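Local atomic coordinates of telomerase reverse transcriptase (Candida tropicalis MYA-3404, PDB entry 6ZD1), a protein that probably elongates telomeres as a reverse transcriptase, copying a template within the telomerase RNA into simple DNA repeats at chromosome ends. Residues D128-I133 with R158-Y163; N321-K326 with P331-I336; D272-Q277 with L377-K382; K518-I521 with E525-K528. One frame throughout, in Å; residues are numbered along the deposited sequence.

Contact 1: residues D128-I133 with R158-Y163; sequences DVLSGI and RLLEGY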
loop_
_atom_site.group_PDB
_atom_site.type_symbol
_atom_site.label_atom_id
_atom_site.label_comp_id
_atom_site.label_asym_id
_atom_site.label_seq_id
_atom_site.Cartn_x
_atom_site.Cartn_y
_atom_site.Cartn_z
ATOM N N ASP A 128 7.836 15.959 -16.949
ATOM C CA ASP A 128 7.907 16.810 -15.767
ATOM C C ASP A 128 9.347 17.159 -15.403
ATOM O O ASP A 128 9.654 18.321 -15.124
ATOM C CB ASP A 128 7.216 16.129 -14.578
ATOM C CG ASP A 128 5.730 15.890 -14.819
ATOM O OD1 ASP A 128 5.328 14.712 -14.965
ATOM O OD2 ASP A 128 4.963 16.879 -14.857
ATOM N N VAL A 129 10.243 16.168 -15.419
ATOM C CA VAL A 129 11.631 16.394 -15.025
ATOM C C VAL A 129 12.330 17.341 -15.988
ATOM O O VAL A 129 13.133 18.186 -15.568
ATOM C CB VAL A 129 12.374 15.046 -14.935
ATOM C CG1 VAL A 129 13.855 15.250 -14.644
ATOM C CG2 VAL A 129 11.733 14.158 -13.884
ATOM N N LEU A 130 12.012 17.250 -17.277
ATOM C CA LEU A 130 12.729 17.996 -18.301
ATOM C C LEU A 130 12.174 19.407 -18.377
ATOM O O LEU A 130 11.040 19.619 -18.821
ATOM C CB LEU A 130 12.628 17.300 -19.655
ATOM C CG LEU A 130 13.447 16.012 -19.798
ATOM C CD1 LEU A 130 13.273 15.385 -21.171
ATOM C CD2 LEU A 130 14.910 16.290 -19.528
ATOM N N SER A 131 12.969 20.372 -17.922
ATOM C CA SER A 131 12.679 21.770 -18.196
ATOM C C SER A 131 13.945 22.554 -18.543
ATOM O O SER A 131 13.988 23.779 -18.353
ATOM C CB SER A 131 11.948 22.418 -17.019
ATOM O OG SER A 131 10.662 21.845 -16.872
ATOM N N GLY A 132 14.968 21.880 -19.097
ATOM C CA GLY A 132 16.118 22.559 -19.656
ATOM C C GLY A 132 15.978 22.642 -21.167
ATOM O O GLY A 132 15.119 21.996 -21.762
ATOM N N ILE A 133 16.812 23.477 -21.794
ATOM C CA ILE A 133 16.476 23.755 -23.186
ATOM C C ILE A 133 17.532 23.432 -24.248
ATOM O O ILE A 133 17.327 22.535 -25.071
ATOM C CB ILE A 133 16.081 25.243 -23.274
ATOM C CG1 ILE A 133 16.972 26.071 -22.325
ATOM C CG2 ILE A 133 14.609 25.424 -22.904
ATOM C CD1 ILE A 133 16.272 27.251 -21.653
ATOM N N ARG A 158 15.216 13.360 -28.317
ATOM C CA ARG A 158 14.754 12.173 -27.607
ATOM C C ARG A 158 15.896 11.450 -26.901
ATOM O O ARG A 158 15.652 10.721 -25.933
ATOM C CB ARG A 158 14.046 11.233 -28.589
ATOM C CG ARG A 158 13.194 10.149 -27.944
ATOM C CD ARG A 158 12.457 9.340 -29.004
ATOM N NE ARG A 158 11.532 10.165 -29.777
ATOM C CZ ARG A 158 11.087 9.855 -30.992
ATOM N NH1 ARG A 158 11.491 8.739 -31.583
ATOM N NH2 ARG A 158 10.245 10.664 -31.620
ATOM N N LEU A 159 17.136 11.622 -27.372
ATOM C CA LEU A 159 18.282 11.074 -26.654
ATOM C C LEU A 159 18.474 11.744 -25.295
ATOM O O LEU A 159 18.938 11.100 -24.348
ATOM C CB LEU A 159 19.549 11.201 -27.506
ATOM C CG LEU A 159 19.872 12.544 -28.172
ATOM C CD1 LEU A 159 20.636 13.472 -27.238
ATOM C CD2 LEU A 159 20.647 12.329 -29.465
ATOM N N LEU A 160 18.120 13.027 -25.173
ATOM C CA LEU A 160 18.201 13.682 -23.869
ATOM C C LEU A 160 17.286 12.997 -22.861
ATOM O O LEU A 160 17.635 12.864 -21.681
ATOM C CB LEU A 160 17.853 15.166 -23.998
ATOM C CG LEU A 160 17.772 15.980 -22.704
ATOM C CD1 LEU A 160 19.133 16.077 -22.035
ATOM C CD2 LEU A 160 17.203 17.365 -22.979
ATOM N N GLU A 161 16.112 12.548 -23.315
ATOM C CA GLU A 161 15.241 11.740 -22.467
ATOM C C GLU A 161 15.953 10.469 -22.015
ATOM O O GLU A 161 15.918 10.110 -20.832
ATOM C CB GLU A 161 13.949 11.396 -23.216
ATOM C CG GLU A 161 13.043 12.588 -23.529
ATOM C CD GLU A 161 11.862 12.218 -24.426
ATOM O OE1 GLU A 161 11.929 11.175 -25.110
ATOM O OE2 GLU A 161 10.865 12.971 -24.448
ATOM N N GLY A 162 16.610 9.775 -22.948
ATOM C CA GLY A 162 17.357 8.582 -22.586
ATOM C C GLY A 162 18.537 8.863 -21.678
ATOM O O GLY A 162 18.891 8.029 -20.839
ATOM N N TYR A 163 19.153 10.040 -21.817
ATOM C CA TYR A 163 20.270 10.396 -20.949
ATOM C C TYR A 163 19.784 10.704 -19.541
ATOM O O TYR A 163 20.284 10.135 -18.562
ATOM C CB TYR A 163 21.028 11.592 -21.522
ATOM C CG TYR A 163 22.091 12.138 -20.592
ATOM C CD1 TYR A 163 23.276 11.442 -20.382
ATOM C CD2 TYR A 163 21.914 13.349 -19.928
ATOM C CE1 TYR A 163 24.254 11.934 -19.535
ATOM C CE2 TYR A 163 22.889 13.848 -19.078
ATOM C CZ TYR A 163 24.058 13.134 -18.888
ATOM O OH TYR A 163 25.040 13.614 -18.047
#

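Contact 2: residues N321-K326 with P331-I336; sequences NDLLKK and PVLYMI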
loop_
_atom_site.group_PDB
_atom_site.type_symbol
_atom_site.label_atom_id
_atom_site.label_comp_id
_atom_site.label_asym_id
_atom_site.label_seq_id
_atom_site.Cartn_x
_atom_site.Cartn_y
_atom_site.Cartn_z
ATOM N N ASN A 321 -29.570 9.548 12.548
ATOM C CA ASN A 321 -30.789 9.962 11.865
ATOM C C ASN A 321 -31.981 9.110 12.282
ATOM O O ASN A 321 -33.076 9.637 12.512
ATOM C CB ASN A 321 -30.592 9.899 10.351
ATOM C CG ASN A 321 -29.620 10.947 9.845
ATOM O OD1 ASN A 321 -29.328 11.926 10.536
ATOM N ND2 ASN A 321 -29.120 10.753 8.631
ATOM N N ASP A 322 -31.797 7.789 12.360
ATOM C CA ASP A 322 -32.893 6.930 12.797
ATOM C C ASP A 322 -33.299 7.224 14.237
ATOM O O ASP A 322 -34.479 7.096 14.587
ATOM C CB ASP A 322 -32.509 5.461 12.622
ATOM C CG ASP A 322 -32.388 5.065 11.160
ATOM O OD1 ASP A 322 -32.744 5.891 10.289
ATOM O OD2 ASP A 322 -31.936 3.933 10.878
ATOM N N LEU A 323 -32.349 7.635 15.082
ATOM C CA LEU A 323 -32.707 8.047 16.436
ATOM C C LEU A 323 -33.540 9.321 16.425
ATOM O O LEU A 323 -34.510 9.438 17.180
ATOM C CB LEU A 323 -31.451 8.241 17.281
ATOM C CG LEU A 323 -30.868 6.966 17.882
ATOM C CD1 LEU A 323 -29.601 7.280 18.657
ATOM C CD2 LEU A 323 -31.899 6.296 18.776
ATOM N N LEU A 324 -33.198 10.275 15.557
ATOM C CA LEU A 324 -33.967 11.512 15.482
ATOM C C LEU A 324 -35.376 11.283 14.957
ATOM O O LEU A 324 -36.236 12.150 15.138
ATOM C CB LEU A 324 -33.253 12.532 14.599
ATOM C CG LEU A 324 -31.919 13.046 15.135
ATOM C CD1 LEU A 324 -31.319 14.042 14.163
ATOM C CD2 LEU A 324 -32.121 13.677 16.502
ATOM N N LYS A 325 -35.631 10.143 14.318
ATOM C CA LYS A 325 -36.967 9.820 13.842
ATOM C C LYS A 325 -37.739 8.949 14.817
ATOM O O LYS A 325 -38.974 8.984 14.812
ATOM C CB LYS A 325 -36.897 9.092 12.490
ATOM C CG LYS A 325 -36.067 9.778 11.412
ATOM C CD LYS A 325 -35.769 8.817 10.256
ATOM C CE LYS A 325 -34.855 9.443 9.199
ATOM N NZ LYS A 325 -35.475 10.616 8.506
ATOM N N LYS A 326 -37.040 8.203 15.673
ATOM C CA LYS A 326 -37.697 7.214 16.517
ATOM C C LYS A 326 -38.333 7.855 17.744
ATOM O O LYS A 326 -39.474 7.536 18.097
ATOM C CB LYS A 326 -36.692 6.142 16.927
ATOM C CG LYS A 326 -37.319 4.889 17.495
ATOM C CD LYS A 326 -36.334 3.743 17.426
ATOM C CE LYS A 326 -35.779 3.593 16.015
ATOM N NZ LYS A 326 -36.864 3.413 15.008
ATOM N N PRO A 331 -31.187 11.133 22.445
ATOM C CA PRO A 331 -31.024 10.784 23.858
ATOM C C PRO A 331 -29.569 10.921 24.284
ATOM O O PRO A 331 -28.659 11.090 23.470
ATOM C CB PRO A 331 -31.474 9.317 23.929
ATOM C CG PRO A 331 -31.983 8.967 22.545
ATOM C CD PRO A 331 -31.357 9.940 21.602
ATOM N N VAL A 332 -29.363 10.841 25.596
ATOM C CA VAL A 332 -28.009 10.740 26.124
ATOM C C VAL A 332 -27.435 9.402 25.681
ATOM O O VAL A 332 -28.026 8.345 25.928
ATOM C CB VAL A 332 -27.997 10.879 27.653
ATOM C CG1 VAL A 332 -26.580 10.730 28.187
ATOM C CG2 VAL A 332 -28.594 12.219 28.063
ATOM N N LEU A 333 -26.298 9.446 24.994
ATOM C CA LEU A 333 -25.696 8.271 24.383
ATOM C C LEU A 333 -24.385 7.933 25.071
ATOM O O LEU A 333 -23.642 8.825 25.487
ATOM C CB LEU A 333 -25.456 8.488 22.888
ATOM C CG LEU A 333 -26.730 8.679 22.067
ATOM C CD1 LEU A 333 -26.386 9.022 20.636
ATOM C CD2 LEU A 333 -27.592 7.427 22.131
ATOM N N TYR A 334 -24.112 6.640 25.194
ATOM C CA TYR A 334 -22.891 6.134 25.797
ATOM C C TYR A 334 -22.089 5.414 24.725
ATOM O O TYR A 334 -22.655 4.689 23.902
ATOM C CB TYR A 334 -23.204 5.182 26.957
ATOM C CG TYR A 334 -24.216 5.734 27.932
ATOM C CD1 TYR A 334 -25.575 5.719 27.638
ATOM C CD2 TYR A 334 -23.817 6.271 29.145
ATOM C CE1 TYR A 334 -26.504 6.232 28.517
ATOM C CE2 TYR A 334 -24.740 6.786 30.034
ATOM C CZ TYR A 334 -26.083 6.763 29.713
ATOM O OH TYR A 334 -27.012 7.270 30.590
HETATM N N MSE A 335 -20.783 5.640 24.709
HETATM C CA MSE A 335 -19.960 4.974 23.712
HETATM C C MSE A 335 -18.606 4.525 24.235
HETATM O O MSE A 335 -18.012 5.153 25.114
HETATM C CB MSE A 335 -19.773 5.868 22.490
HETATM C CG MSE A 335 -19.209 7.234 22.787
HETATM SE SE MSE A 335 -19.091 8.272 21.145
HETATM C CE MSE A 335 -20.978 8.278 20.666
ATOM N N ILE A 336 -18.139 3.417 23.669
ATOM C CA ILE A 336 -16.919 2.745 24.095
ATOM C C ILE A 336 -16.166 2.301 22.846
ATOM O O ILE A 336 -16.770 1.774 21.905
ATOM C CB ILE A 336 -17.243 1.545 25.011
ATOM C CG1 ILE A 336 -15.988 0.736 25.333
ATOM C CG2 ILE A 336 -18.335 0.673 24.401
ATOM C CD1 ILE A 336 -15.236 1.269 26.518
#

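Contact 3: residues D272-Q277 with L377-K382; sequences DYIFYQ and LDEFLK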
loop_
_atom_site.group_PDB
_atom_site.type_symbol
_atom_site.label_atom_id
_atom_site.label_comp_id
_atom_site.label_asym_id
_atom_site.label_seq_id
_atom_site.Cartn_x
_atom_site.Cartn_y
_atom_site.Cartn_z
ATOM N N ASP A 272 5.412 -21.272 -11.759
ATOM C CA ASP A 272 4.610 -22.124 -10.890
ATOM C C ASP A 272 3.800 -21.286 -9.910
ATOM O O ASP A 272 2.598 -21.516 -9.732
ATOM C CB ASP A 272 5.507 -23.108 -10.139
ATOM C CG ASP A 272 5.951 -24.269 -11.002
ATOM O OD1 ASP A 272 5.176 -24.679 -11.891
ATOM O OD2 ASP A 272 7.072 -24.776 -10.786
ATOM N N TYR A 273 4.431 -20.283 -9.291
ATOM C CA TYR A 273 3.698 -19.414 -8.376
ATOM C C TYR A 273 2.645 -18.607 -9.121
ATOM O O TYR A 273 1.505 -18.487 -8.657
ATOM C CB TYR A 273 4.663 -18.482 -7.639
ATOM C CG TYR A 273 4.005 -17.644 -6.560
ATOM C CD1 TYR A 273 3.497 -16.381 -6.843
ATOM C CD2 TYR A 273 3.889 -18.118 -5.258
ATOM C CE1 TYR A 273 2.893 -15.614 -5.859
ATOM C CE2 TYR A 273 3.287 -17.360 -4.271
ATOM C CZ TYR A 273 2.791 -16.110 -4.574
ATOM O OH TYR A 273 2.191 -15.353 -3.591
ATOM N N ILE A 274 3.004 -18.075 -10.292
ATOM C CA ILE A 274 2.058 -17.315 -11.105
ATOM C C ILE A 274 0.833 -18.158 -11.434
ATOM O O ILE A 274 -0.305 -17.675 -11.376
ATOM C CB ILE A 274 2.749 -16.799 -12.381
ATOM C CG1 ILE A 274 3.794 -15.740 -12.040
ATOM C CG2 ILE A 274 1.731 -16.239 -13.361
ATOM C CD1 ILE A 274 4.538 -15.229 -13.253
ATOM N N PHE A 275 1.041 -19.427 -11.791
ATOM C CA PHE A 275 -0.100 -20.299 -12.048
ATOM C C PHE A 275 -0.807 -20.678 -10.754
ATOM O O PHE A 275 -2.037 -20.814 -10.728
ATOM C CB PHE A 275 0.347 -21.553 -12.800
ATOM C CG PHE A 275 0.752 -21.291 -14.218
ATOM C CD1 PHE A 275 1.592 -22.165 -14.881
ATOM C CD2 PHE A 275 0.291 -20.170 -14.890
ATOM C CE1 PHE A 275 1.966 -21.927 -16.185
ATOM C CE2 PHE A 275 0.663 -19.926 -16.197
ATOM C CZ PHE A 275 1.503 -20.805 -16.846
ATOM N N TYR A 276 -0.049 -20.856 -9.668
ATOM C CA TYR A 276 -0.673 -21.127 -8.377
ATOM C C TYR A 276 -1.494 -19.933 -7.904
ATOM O O TYR A 276 -2.595 -20.101 -7.367
ATOM C CB TYR A 276 0.393 -21.494 -7.343
ATOM C CG TYR A 276 -0.159 -21.909 -5.995
ATOM C CD1 TYR A 276 -0.045 -21.077 -4.887
ATOM C CD2 TYR A 276 -0.789 -23.136 -5.831
ATOM C CE1 TYR A 276 -0.544 -21.459 -3.652
ATOM C CE2 TYR A 276 -1.292 -23.524 -4.602
ATOM C CZ TYR A 276 -1.169 -22.682 -3.518
ATOM O OH TYR A 276 -1.670 -23.072 -2.295
ATOM N N GLN A 277 -0.984 -18.718 -8.114
ATOM C CA GLN A 277 -1.729 -17.531 -7.712
ATOM C C GLN A 277 -2.972 -17.348 -8.572
ATOM O O GLN A 277 -4.051 -17.038 -8.053
ATOM C CB GLN A 277 -0.828 -16.298 -7.796
ATOM C CG GLN A 277 -1.450 -15.013 -7.274
ATOM C CD GLN A 277 -0.495 -13.831 -7.368
ATOM O OE1 GLN A 277 0.424 -13.823 -8.190
ATOM N NE2 GLN A 277 -0.705 -12.830 -6.519
ATOM N N LEU A 377 0.428 -9.304 -12.726
ATOM C CA LEU A 377 1.169 -8.133 -13.192
ATOM C C LEU A 377 2.216 -8.549 -14.203
ATOM O O LEU A 377 2.277 -8.008 -15.315
ATOM C CB LEU A 377 1.831 -7.385 -12.033
ATOM C CG LEU A 377 2.710 -6.233 -12.546
ATOM C CD1 LEU A 377 1.857 -5.220 -13.292
ATOM C CD2 LEU A 377 3.489 -5.575 -11.441
ATOM N N ASP A 378 3.036 -9.530 -13.807
ATOM C CA ASP A 378 4.168 -10.045 -14.626
ATOM C C ASP A 378 3.672 -10.806 -15.864
ATOM O O ASP A 378 4.410 -11.692 -16.336
ATOM C CB ASP A 378 5.115 -10.905 -13.783
ATOM C CG ASP A 378 5.131 -10.520 -12.314
ATOM O OD1 ASP A 378 4.777 -9.364 -12.008
ATOM O OD2 ASP A 378 5.498 -11.379 -11.488
ATOM N N GLU A 379 2.478 -10.477 -16.366
ATOM C CA GLU A 379 1.950 -11.141 -17.590
ATOM C C GLU A 379 2.374 -10.299 -18.799
ATOM O O GLU A 379 3.197 -10.777 -19.605
ATOM C CB GLU A 379 0.428 -11.272 -17.512
ATOM C CG GLU A 379 -0.115 -12.471 -18.268
ATOM C CD GLU A 379 -0.688 -13.568 -17.387
ATOM O OE1 GLU A 379 -1.435 -14.417 -17.914
ATOM O OE2 GLU A 379 -0.386 -13.570 -16.178
ATOM N N PHE A 380 1.816 -9.090 -18.896
ATOM C CA PHE A 380 2.121 -8.113 -19.940
ATOM C C PHE A 380 3.610 -7.844 -19.997
ATOM O O PHE A 380 4.262 -8.065 -21.023
ATOM C CB PHE A 380 1.315 -6.831 -19.696
ATOM C CG PHE A 380 -0.150 -7.102 -19.561
ATOM C CD1 PHE A 380 -0.666 -7.557 -18.355
ATOM C CD2 PHE A 380 -1.000 -6.971 -20.642
ATOM C CE1 PHE A 380 -2.004 -7.851 -18.227
ATOM C CE2 PHE A 380 -2.350 -7.259 -20.521
ATOM C CZ PHE A 380 -2.851 -7.701 -19.305
ATOM N N LEU A 381 4.169 -7.370 -18.895
ATOM C CA LEU A 381 5.606 -7.468 -18.722
ATOM C C LEU A 381 5.998 -8.942 -18.678
ATOM O O LEU A 381 5.383 -9.741 -17.965
ATOM C CB LEU A 381 6.056 -6.718 -17.466
ATOM C CG LEU A 381 5.548 -7.141 -16.087
ATOM C CD1 LEU A 381 6.639 -7.911 -15.366
ATOM C CD2 LEU A 381 5.121 -5.919 -15.293
ATOM N N LYS A 382 7.005 -9.296 -19.472
ATOM C CA LYS A 382 7.465 -10.641 -19.843
ATOM C C LYS A 382 6.613 -11.325 -20.913
ATOM O O LYS A 382 6.953 -12.438 -21.276
ATOM C CB LYS A 382 7.540 -11.611 -18.651
ATOM C CG LYS A 382 8.261 -11.122 -17.409
ATOM C CD LYS A 382 7.772 -11.938 -16.218
ATOM C CE LYS A 382 8.885 -12.357 -15.272
ATOM N NZ LYS A 382 8.338 -13.142 -14.126
#

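Contact 4: residues K518-I521 with E525-K528; sequences KDKI and ELQK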
loop_
_atom_site.group_PDB
_atom_site.type_symbol
_atom_site.label_atom_id
_atom_site.label_comp_id
_atom_site.label_asym_id
_atom_site.label_seq_id
_atom_site.Cartn_x
_atom_site.Cartn_y
_atom_site.Cartn_z
ATOM N N LYS A 518 -19.257 -3.875 28.252
ATOM C CA LYS A 518 -18.086 -3.504 29.037
ATOM C C LYS A 518 -17.594 -4.663 29.894
ATOM O O LYS A 518 -16.395 -4.747 30.191
ATOM C CB LYS A 518 -18.417 -2.291 29.914
ATOM C CG LYS A 518 -17.226 -1.639 30.596
ATOM C CD LYS A 518 -17.682 -0.404 31.365
ATOM C CE LYS A 518 -16.532 0.266 32.098
ATOM N NZ LYS A 518 -16.993 1.470 32.850
ATOM N N ASP A 519 -18.485 -5.581 30.272
ATOM C CA ASP A 519 -18.085 -6.736 31.062
ATOM C C ASP A 519 -17.634 -7.895 30.199
ATOM O O ASP A 519 -16.897 -8.765 30.679
ATOM C CB ASP A 519 -19.237 -7.217 31.950
ATOM C CG ASP A 519 -19.555 -6.248 33.067
ATOM O OD1 ASP A 519 -18.666 -5.447 33.434
ATOM O OD2 ASP A 519 -20.690 -6.289 33.583
ATOM N N LYS A 520 -18.051 -7.928 28.938
ATOM C CA LYS A 520 -17.605 -9.004 28.074
ATOM C C LYS A 520 -16.214 -8.745 27.509
ATOM O O LYS A 520 -15.451 -9.695 27.305
ATOM C CB LYS A 520 -18.611 -9.217 26.951
ATOM C CG LYS A 520 -18.236 -10.367 26.084
ATOM C CD LYS A 520 -19.422 -10.934 25.383
ATOM C CE LYS A 520 -18.940 -11.568 24.124
ATOM N NZ LYS A 520 -18.935 -10.572 23.019
ATOM N N ILE A 521 -15.851 -7.480 27.274
ATOM C CA ILE A 521 -14.503 -7.170 26.799
ATOM C C ILE A 521 -13.496 -7.114 27.934
ATOM O O ILE A 521 -12.314 -6.844 27.687
ATOM C CB ILE A 521 -14.456 -5.840 26.019
ATOM C CG1 ILE A 521 -14.677 -4.646 26.945
ATOM C CG2 ILE A 521 -15.492 -5.831 24.907
ATOM C CD1 ILE A 521 -14.731 -3.317 26.206
ATOM N N GLU A 525 -13.407 -14.243 27.540
ATOM C CA GLU A 525 -14.225 -15.007 26.612
ATOM C C GLU A 525 -13.841 -14.758 25.166
ATOM O O GLU A 525 -14.222 -15.544 24.295
ATOM C CB GLU A 525 -15.704 -14.671 26.808
ATOM C CG GLU A 525 -16.320 -15.275 28.046
ATOM C CD GLU A 525 -17.792 -14.948 28.166
ATOM O OE1 GLU A 525 -18.209 -13.888 27.652
ATOM O OE2 GLU A 525 -18.532 -15.755 28.764
ATOM N N LEU A 526 -13.109 -13.688 24.888
ATOM C CA LEU A 526 -12.648 -13.445 23.533
ATOM C C LEU A 526 -11.263 -14.018 23.268
ATOM O O LEU A 526 -10.842 -14.071 22.108
ATOM C CB LEU A 526 -12.655 -11.942 23.234
ATOM C CG LEU A 526 -14.032 -11.279 23.328
ATOM C CD1 LEU A 526 -13.967 -9.817 22.902
ATOM C CD2 LEU A 526 -15.049 -12.041 22.495
ATOM N N GLN A 527 -10.563 -14.481 24.305
ATOM C CA GLN A 527 -9.240 -15.055 24.097
ATOM C C GLN A 527 -9.309 -16.400 23.392
ATOM O O GLN A 527 -8.307 -16.832 22.815
ATOM C CB GLN A 527 -8.513 -15.195 25.434
ATOM C CG GLN A 527 -8.522 -13.920 26.260
ATOM C CD GLN A 527 -7.797 -14.072 27.582
ATOM O OE1 GLN A 527 -7.161 -15.092 27.841
ATOM N NE2 GLN A 527 -7.894 -13.054 28.430
ATOM N N LYS A 528 -10.472 -17.058 23.417
ATOM C CA LYS A 528 -10.641 -18.319 22.703
ATOM C C LYS A 528 -10.324 -18.158 21.224
ATOM O O LYS A 528 -9.772 -19.068 20.594
ATOM C CB LYS A 528 -12.069 -18.831 22.880
ATOM C CG LYS A 528 -12.444 -19.138 24.313
ATOM C CD LYS A 528 -13.918 -19.472 24.427
ATOM C CE LYS A 528 -14.606 -18.543 25.410
ATOM N NZ LYS A 528 -16.074 -18.764 25.454
#

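Contact 1: residues D128-I133 with R158-Y163
Leu-130 meets Leu-160 and Glu-161 without any polar bond between the segments. The shortest sound polar bond here lies within the helix of 158-163, where Tyr-163 N donates to Leu-159 O at 2.8 Å. It belongs to the helical turn from which Leu-160 and Glu-161 project. On the other side, Leu-130 is the first residue to leave helical geometry after helix 126-129. Its side chain points at the second segment and makes both close touches, one methyl to each partner. CD1 of Leu-130 rests on the methylene CG of Glu-161 at 3.7 Å. These two side chains cross at about a right angle. The glutamate is extended beyond CG, and this carries its carboxylate farther from the leucine; Glu-161 CD is 4.8 Å from Leu-130 CD1. The acid therefore gives the contact its aliphatic stem and not its charge. The other methyl, Leu-130 CD2, faces Leu-160 CD2 at 4.3 Å, a looser apolar touch. Leu-160 has CG anti to its backbone N (chi1 175°), which sends the branch across to Leu-130. All three residues remain partly exposed, as fits a surface contact in the telomerase RNA-binding domain. Deeper in, Val-129 packs on Ile-164 and Phe-168 of helix 158-179, and Leu-130 also touches Ile-164. Asp-128 bonds to Ser-587 of helix 582-596, while Tyr-163 packs against Val-40 and Ile-44 of helix 36-50.

Contact 2: residues N321-K326 with P331-I336
Leu-323 and Leu-333 reach toward each other tip to tip, and both are buried. One methyl of the helix residue does all the touching: Leu-323 CD1 lies 4.0 Å from Leu-333 CD2 and 4.2 Å from Leu-333 CD1. It thus sits against the fork of the opposing leucine. With CG anti to the carbonyl carbon (chi1 -82°), Leu-323 carries CD1 across to Leu-333. Pro-331 adds a slacker touch, with its ring carbon CD 4.3 Å from Leu-323 CD1. The two segments join the C-terminal end of helix 309-326 to the chain leading into strand 334-339. That strand is an inner strand of the four-stranded antiparallel sheet of the reverse transcriptase palm, and by sequence it probably opens motif A. Leu-333 also touches Ser-509 and Leu-563, so the buried side is closed by more than the helix. Further along, Tyr-334 pairs through its backbone with Thr-508, and the selenomethionine Met-335 with Ile-541. The outer side is different. Pro-331 is partly exposed, and the neighbouring helix residues Leu-324, Lys-325 and Lys-326 are exposed. Leu-324 CD2 stays 6.4 Å from Pro-331 CD at its nearest. Lys-326 makes a long, weak ion pair with Glu-493.

Contact 3: residues D272-Q277 with L377-K382
Ile-274 has CG1 anti to its carbonyl carbon (chi1 -68°) and CD1 fully extended beyond it (chi2 178°), and this carries the methyl toward Asp-378 and Lys-382. It stands on the long helix 263-298. The facing segment 377-382 is irregular chain between strands 368-372 and 389-390, in a region whose place in the sequence is consistent with the insertion in the fingers domain of telomerase. The contact is light: isoleucine methyls face charged side-chain ends. CD1 of Ile-274 lies 4.3 Å from Asp-378 OD2 and 4.4 Å from Lys-382 NZ. The branch methyl CG2 of Ile-274 is 4.4 Å from Glu-379 OE2. No hydrogen bond joins the segments themselves. The two carboxylates find stronger partners just outside the segments, both on helix 263-298. Asp-378 OD2 forms a salt bridge with Lys-270, and Glu-379 OE1 one with Lys-278. Ile-274 thus lies in sequence between the two lysines that tie the loop to the helix. It is buried and also touches Thr-376. The ammonium groups of Lys-270 and Lys-382 come close; the nearby Asp-378 carboxylate probably offsets some of their charge. On the loop side, Glu-379 OE2 takes the backbone N-H of Thr-376.

Contact 4: residues K518-I521 with E525-K528
Lys-520 meets Glu-525 and Leu-526 across the turn that follows helix 511-520. The van der Waals contacts come first. The aliphatic part of the lysine runs past the acid, with Lys-520 CG and Lys-520 CD each 3.9 Å from Glu-525 OE1. The two side chains cross at about a right angle. Lys-520 also crosses Leu-526 at about a right angle, and here its NZ lies 4.2 Å from Leu-526 CD2. In Lys-520, CG lies anti to the backbone N (chi1 -177°), and a bend at the last torsion (chi4 -89°) places NZ beside Leu-526. Its side chain also touches Glu-484. Charge comes second. Lys-520 NZ is 5.7 Å from Glu-525 OE1, too far for a salt bridge, though the opposite charges may still attract. The ammonium group instead makes a cation-pi contact with Phe-485. Hydrogen bonds come third, and none joins the two segments. The turn between them is held by serines: Ser-522 OG bonds to Lys-518 O, and Ser-523 OG to Lys-520 O. Around the contact, Leu-526 packs on Met-480 and Glu-484 of helix 469-484 and on Met-340, just after strand 334-339. This sets the turn against the reverse transcriptase palm. Across the segments the buried lysine offers mostly its hydrocarbon chain. Its charge is probably eased by the Phe-485 ring and, more weakly, by the Glu-525 carboxylate.

Overall arrangement
Contacts 2, 3 and 4 lie within the reverse transcriptase region, and contact 1 within the RNA-binding domain. Contacts 2 and 4 are neighbours: their centres are about 25 Å apart and their nearest atoms about 4 Å, without touching. Contact 2 includes the start of strand 334-339, and contact 4 packs on Met-340 just after its end. This is the probable motif A strand of the palm, which in this family leads to the active site; the structure is apo, so no substrate marks that site. Contact 3 encloses contact 2 along the chain, yet their centres are about 51 Å apart. Contact 1 is about 33 Å from contact 3 and about 62 Å from contact 4, centre to centre.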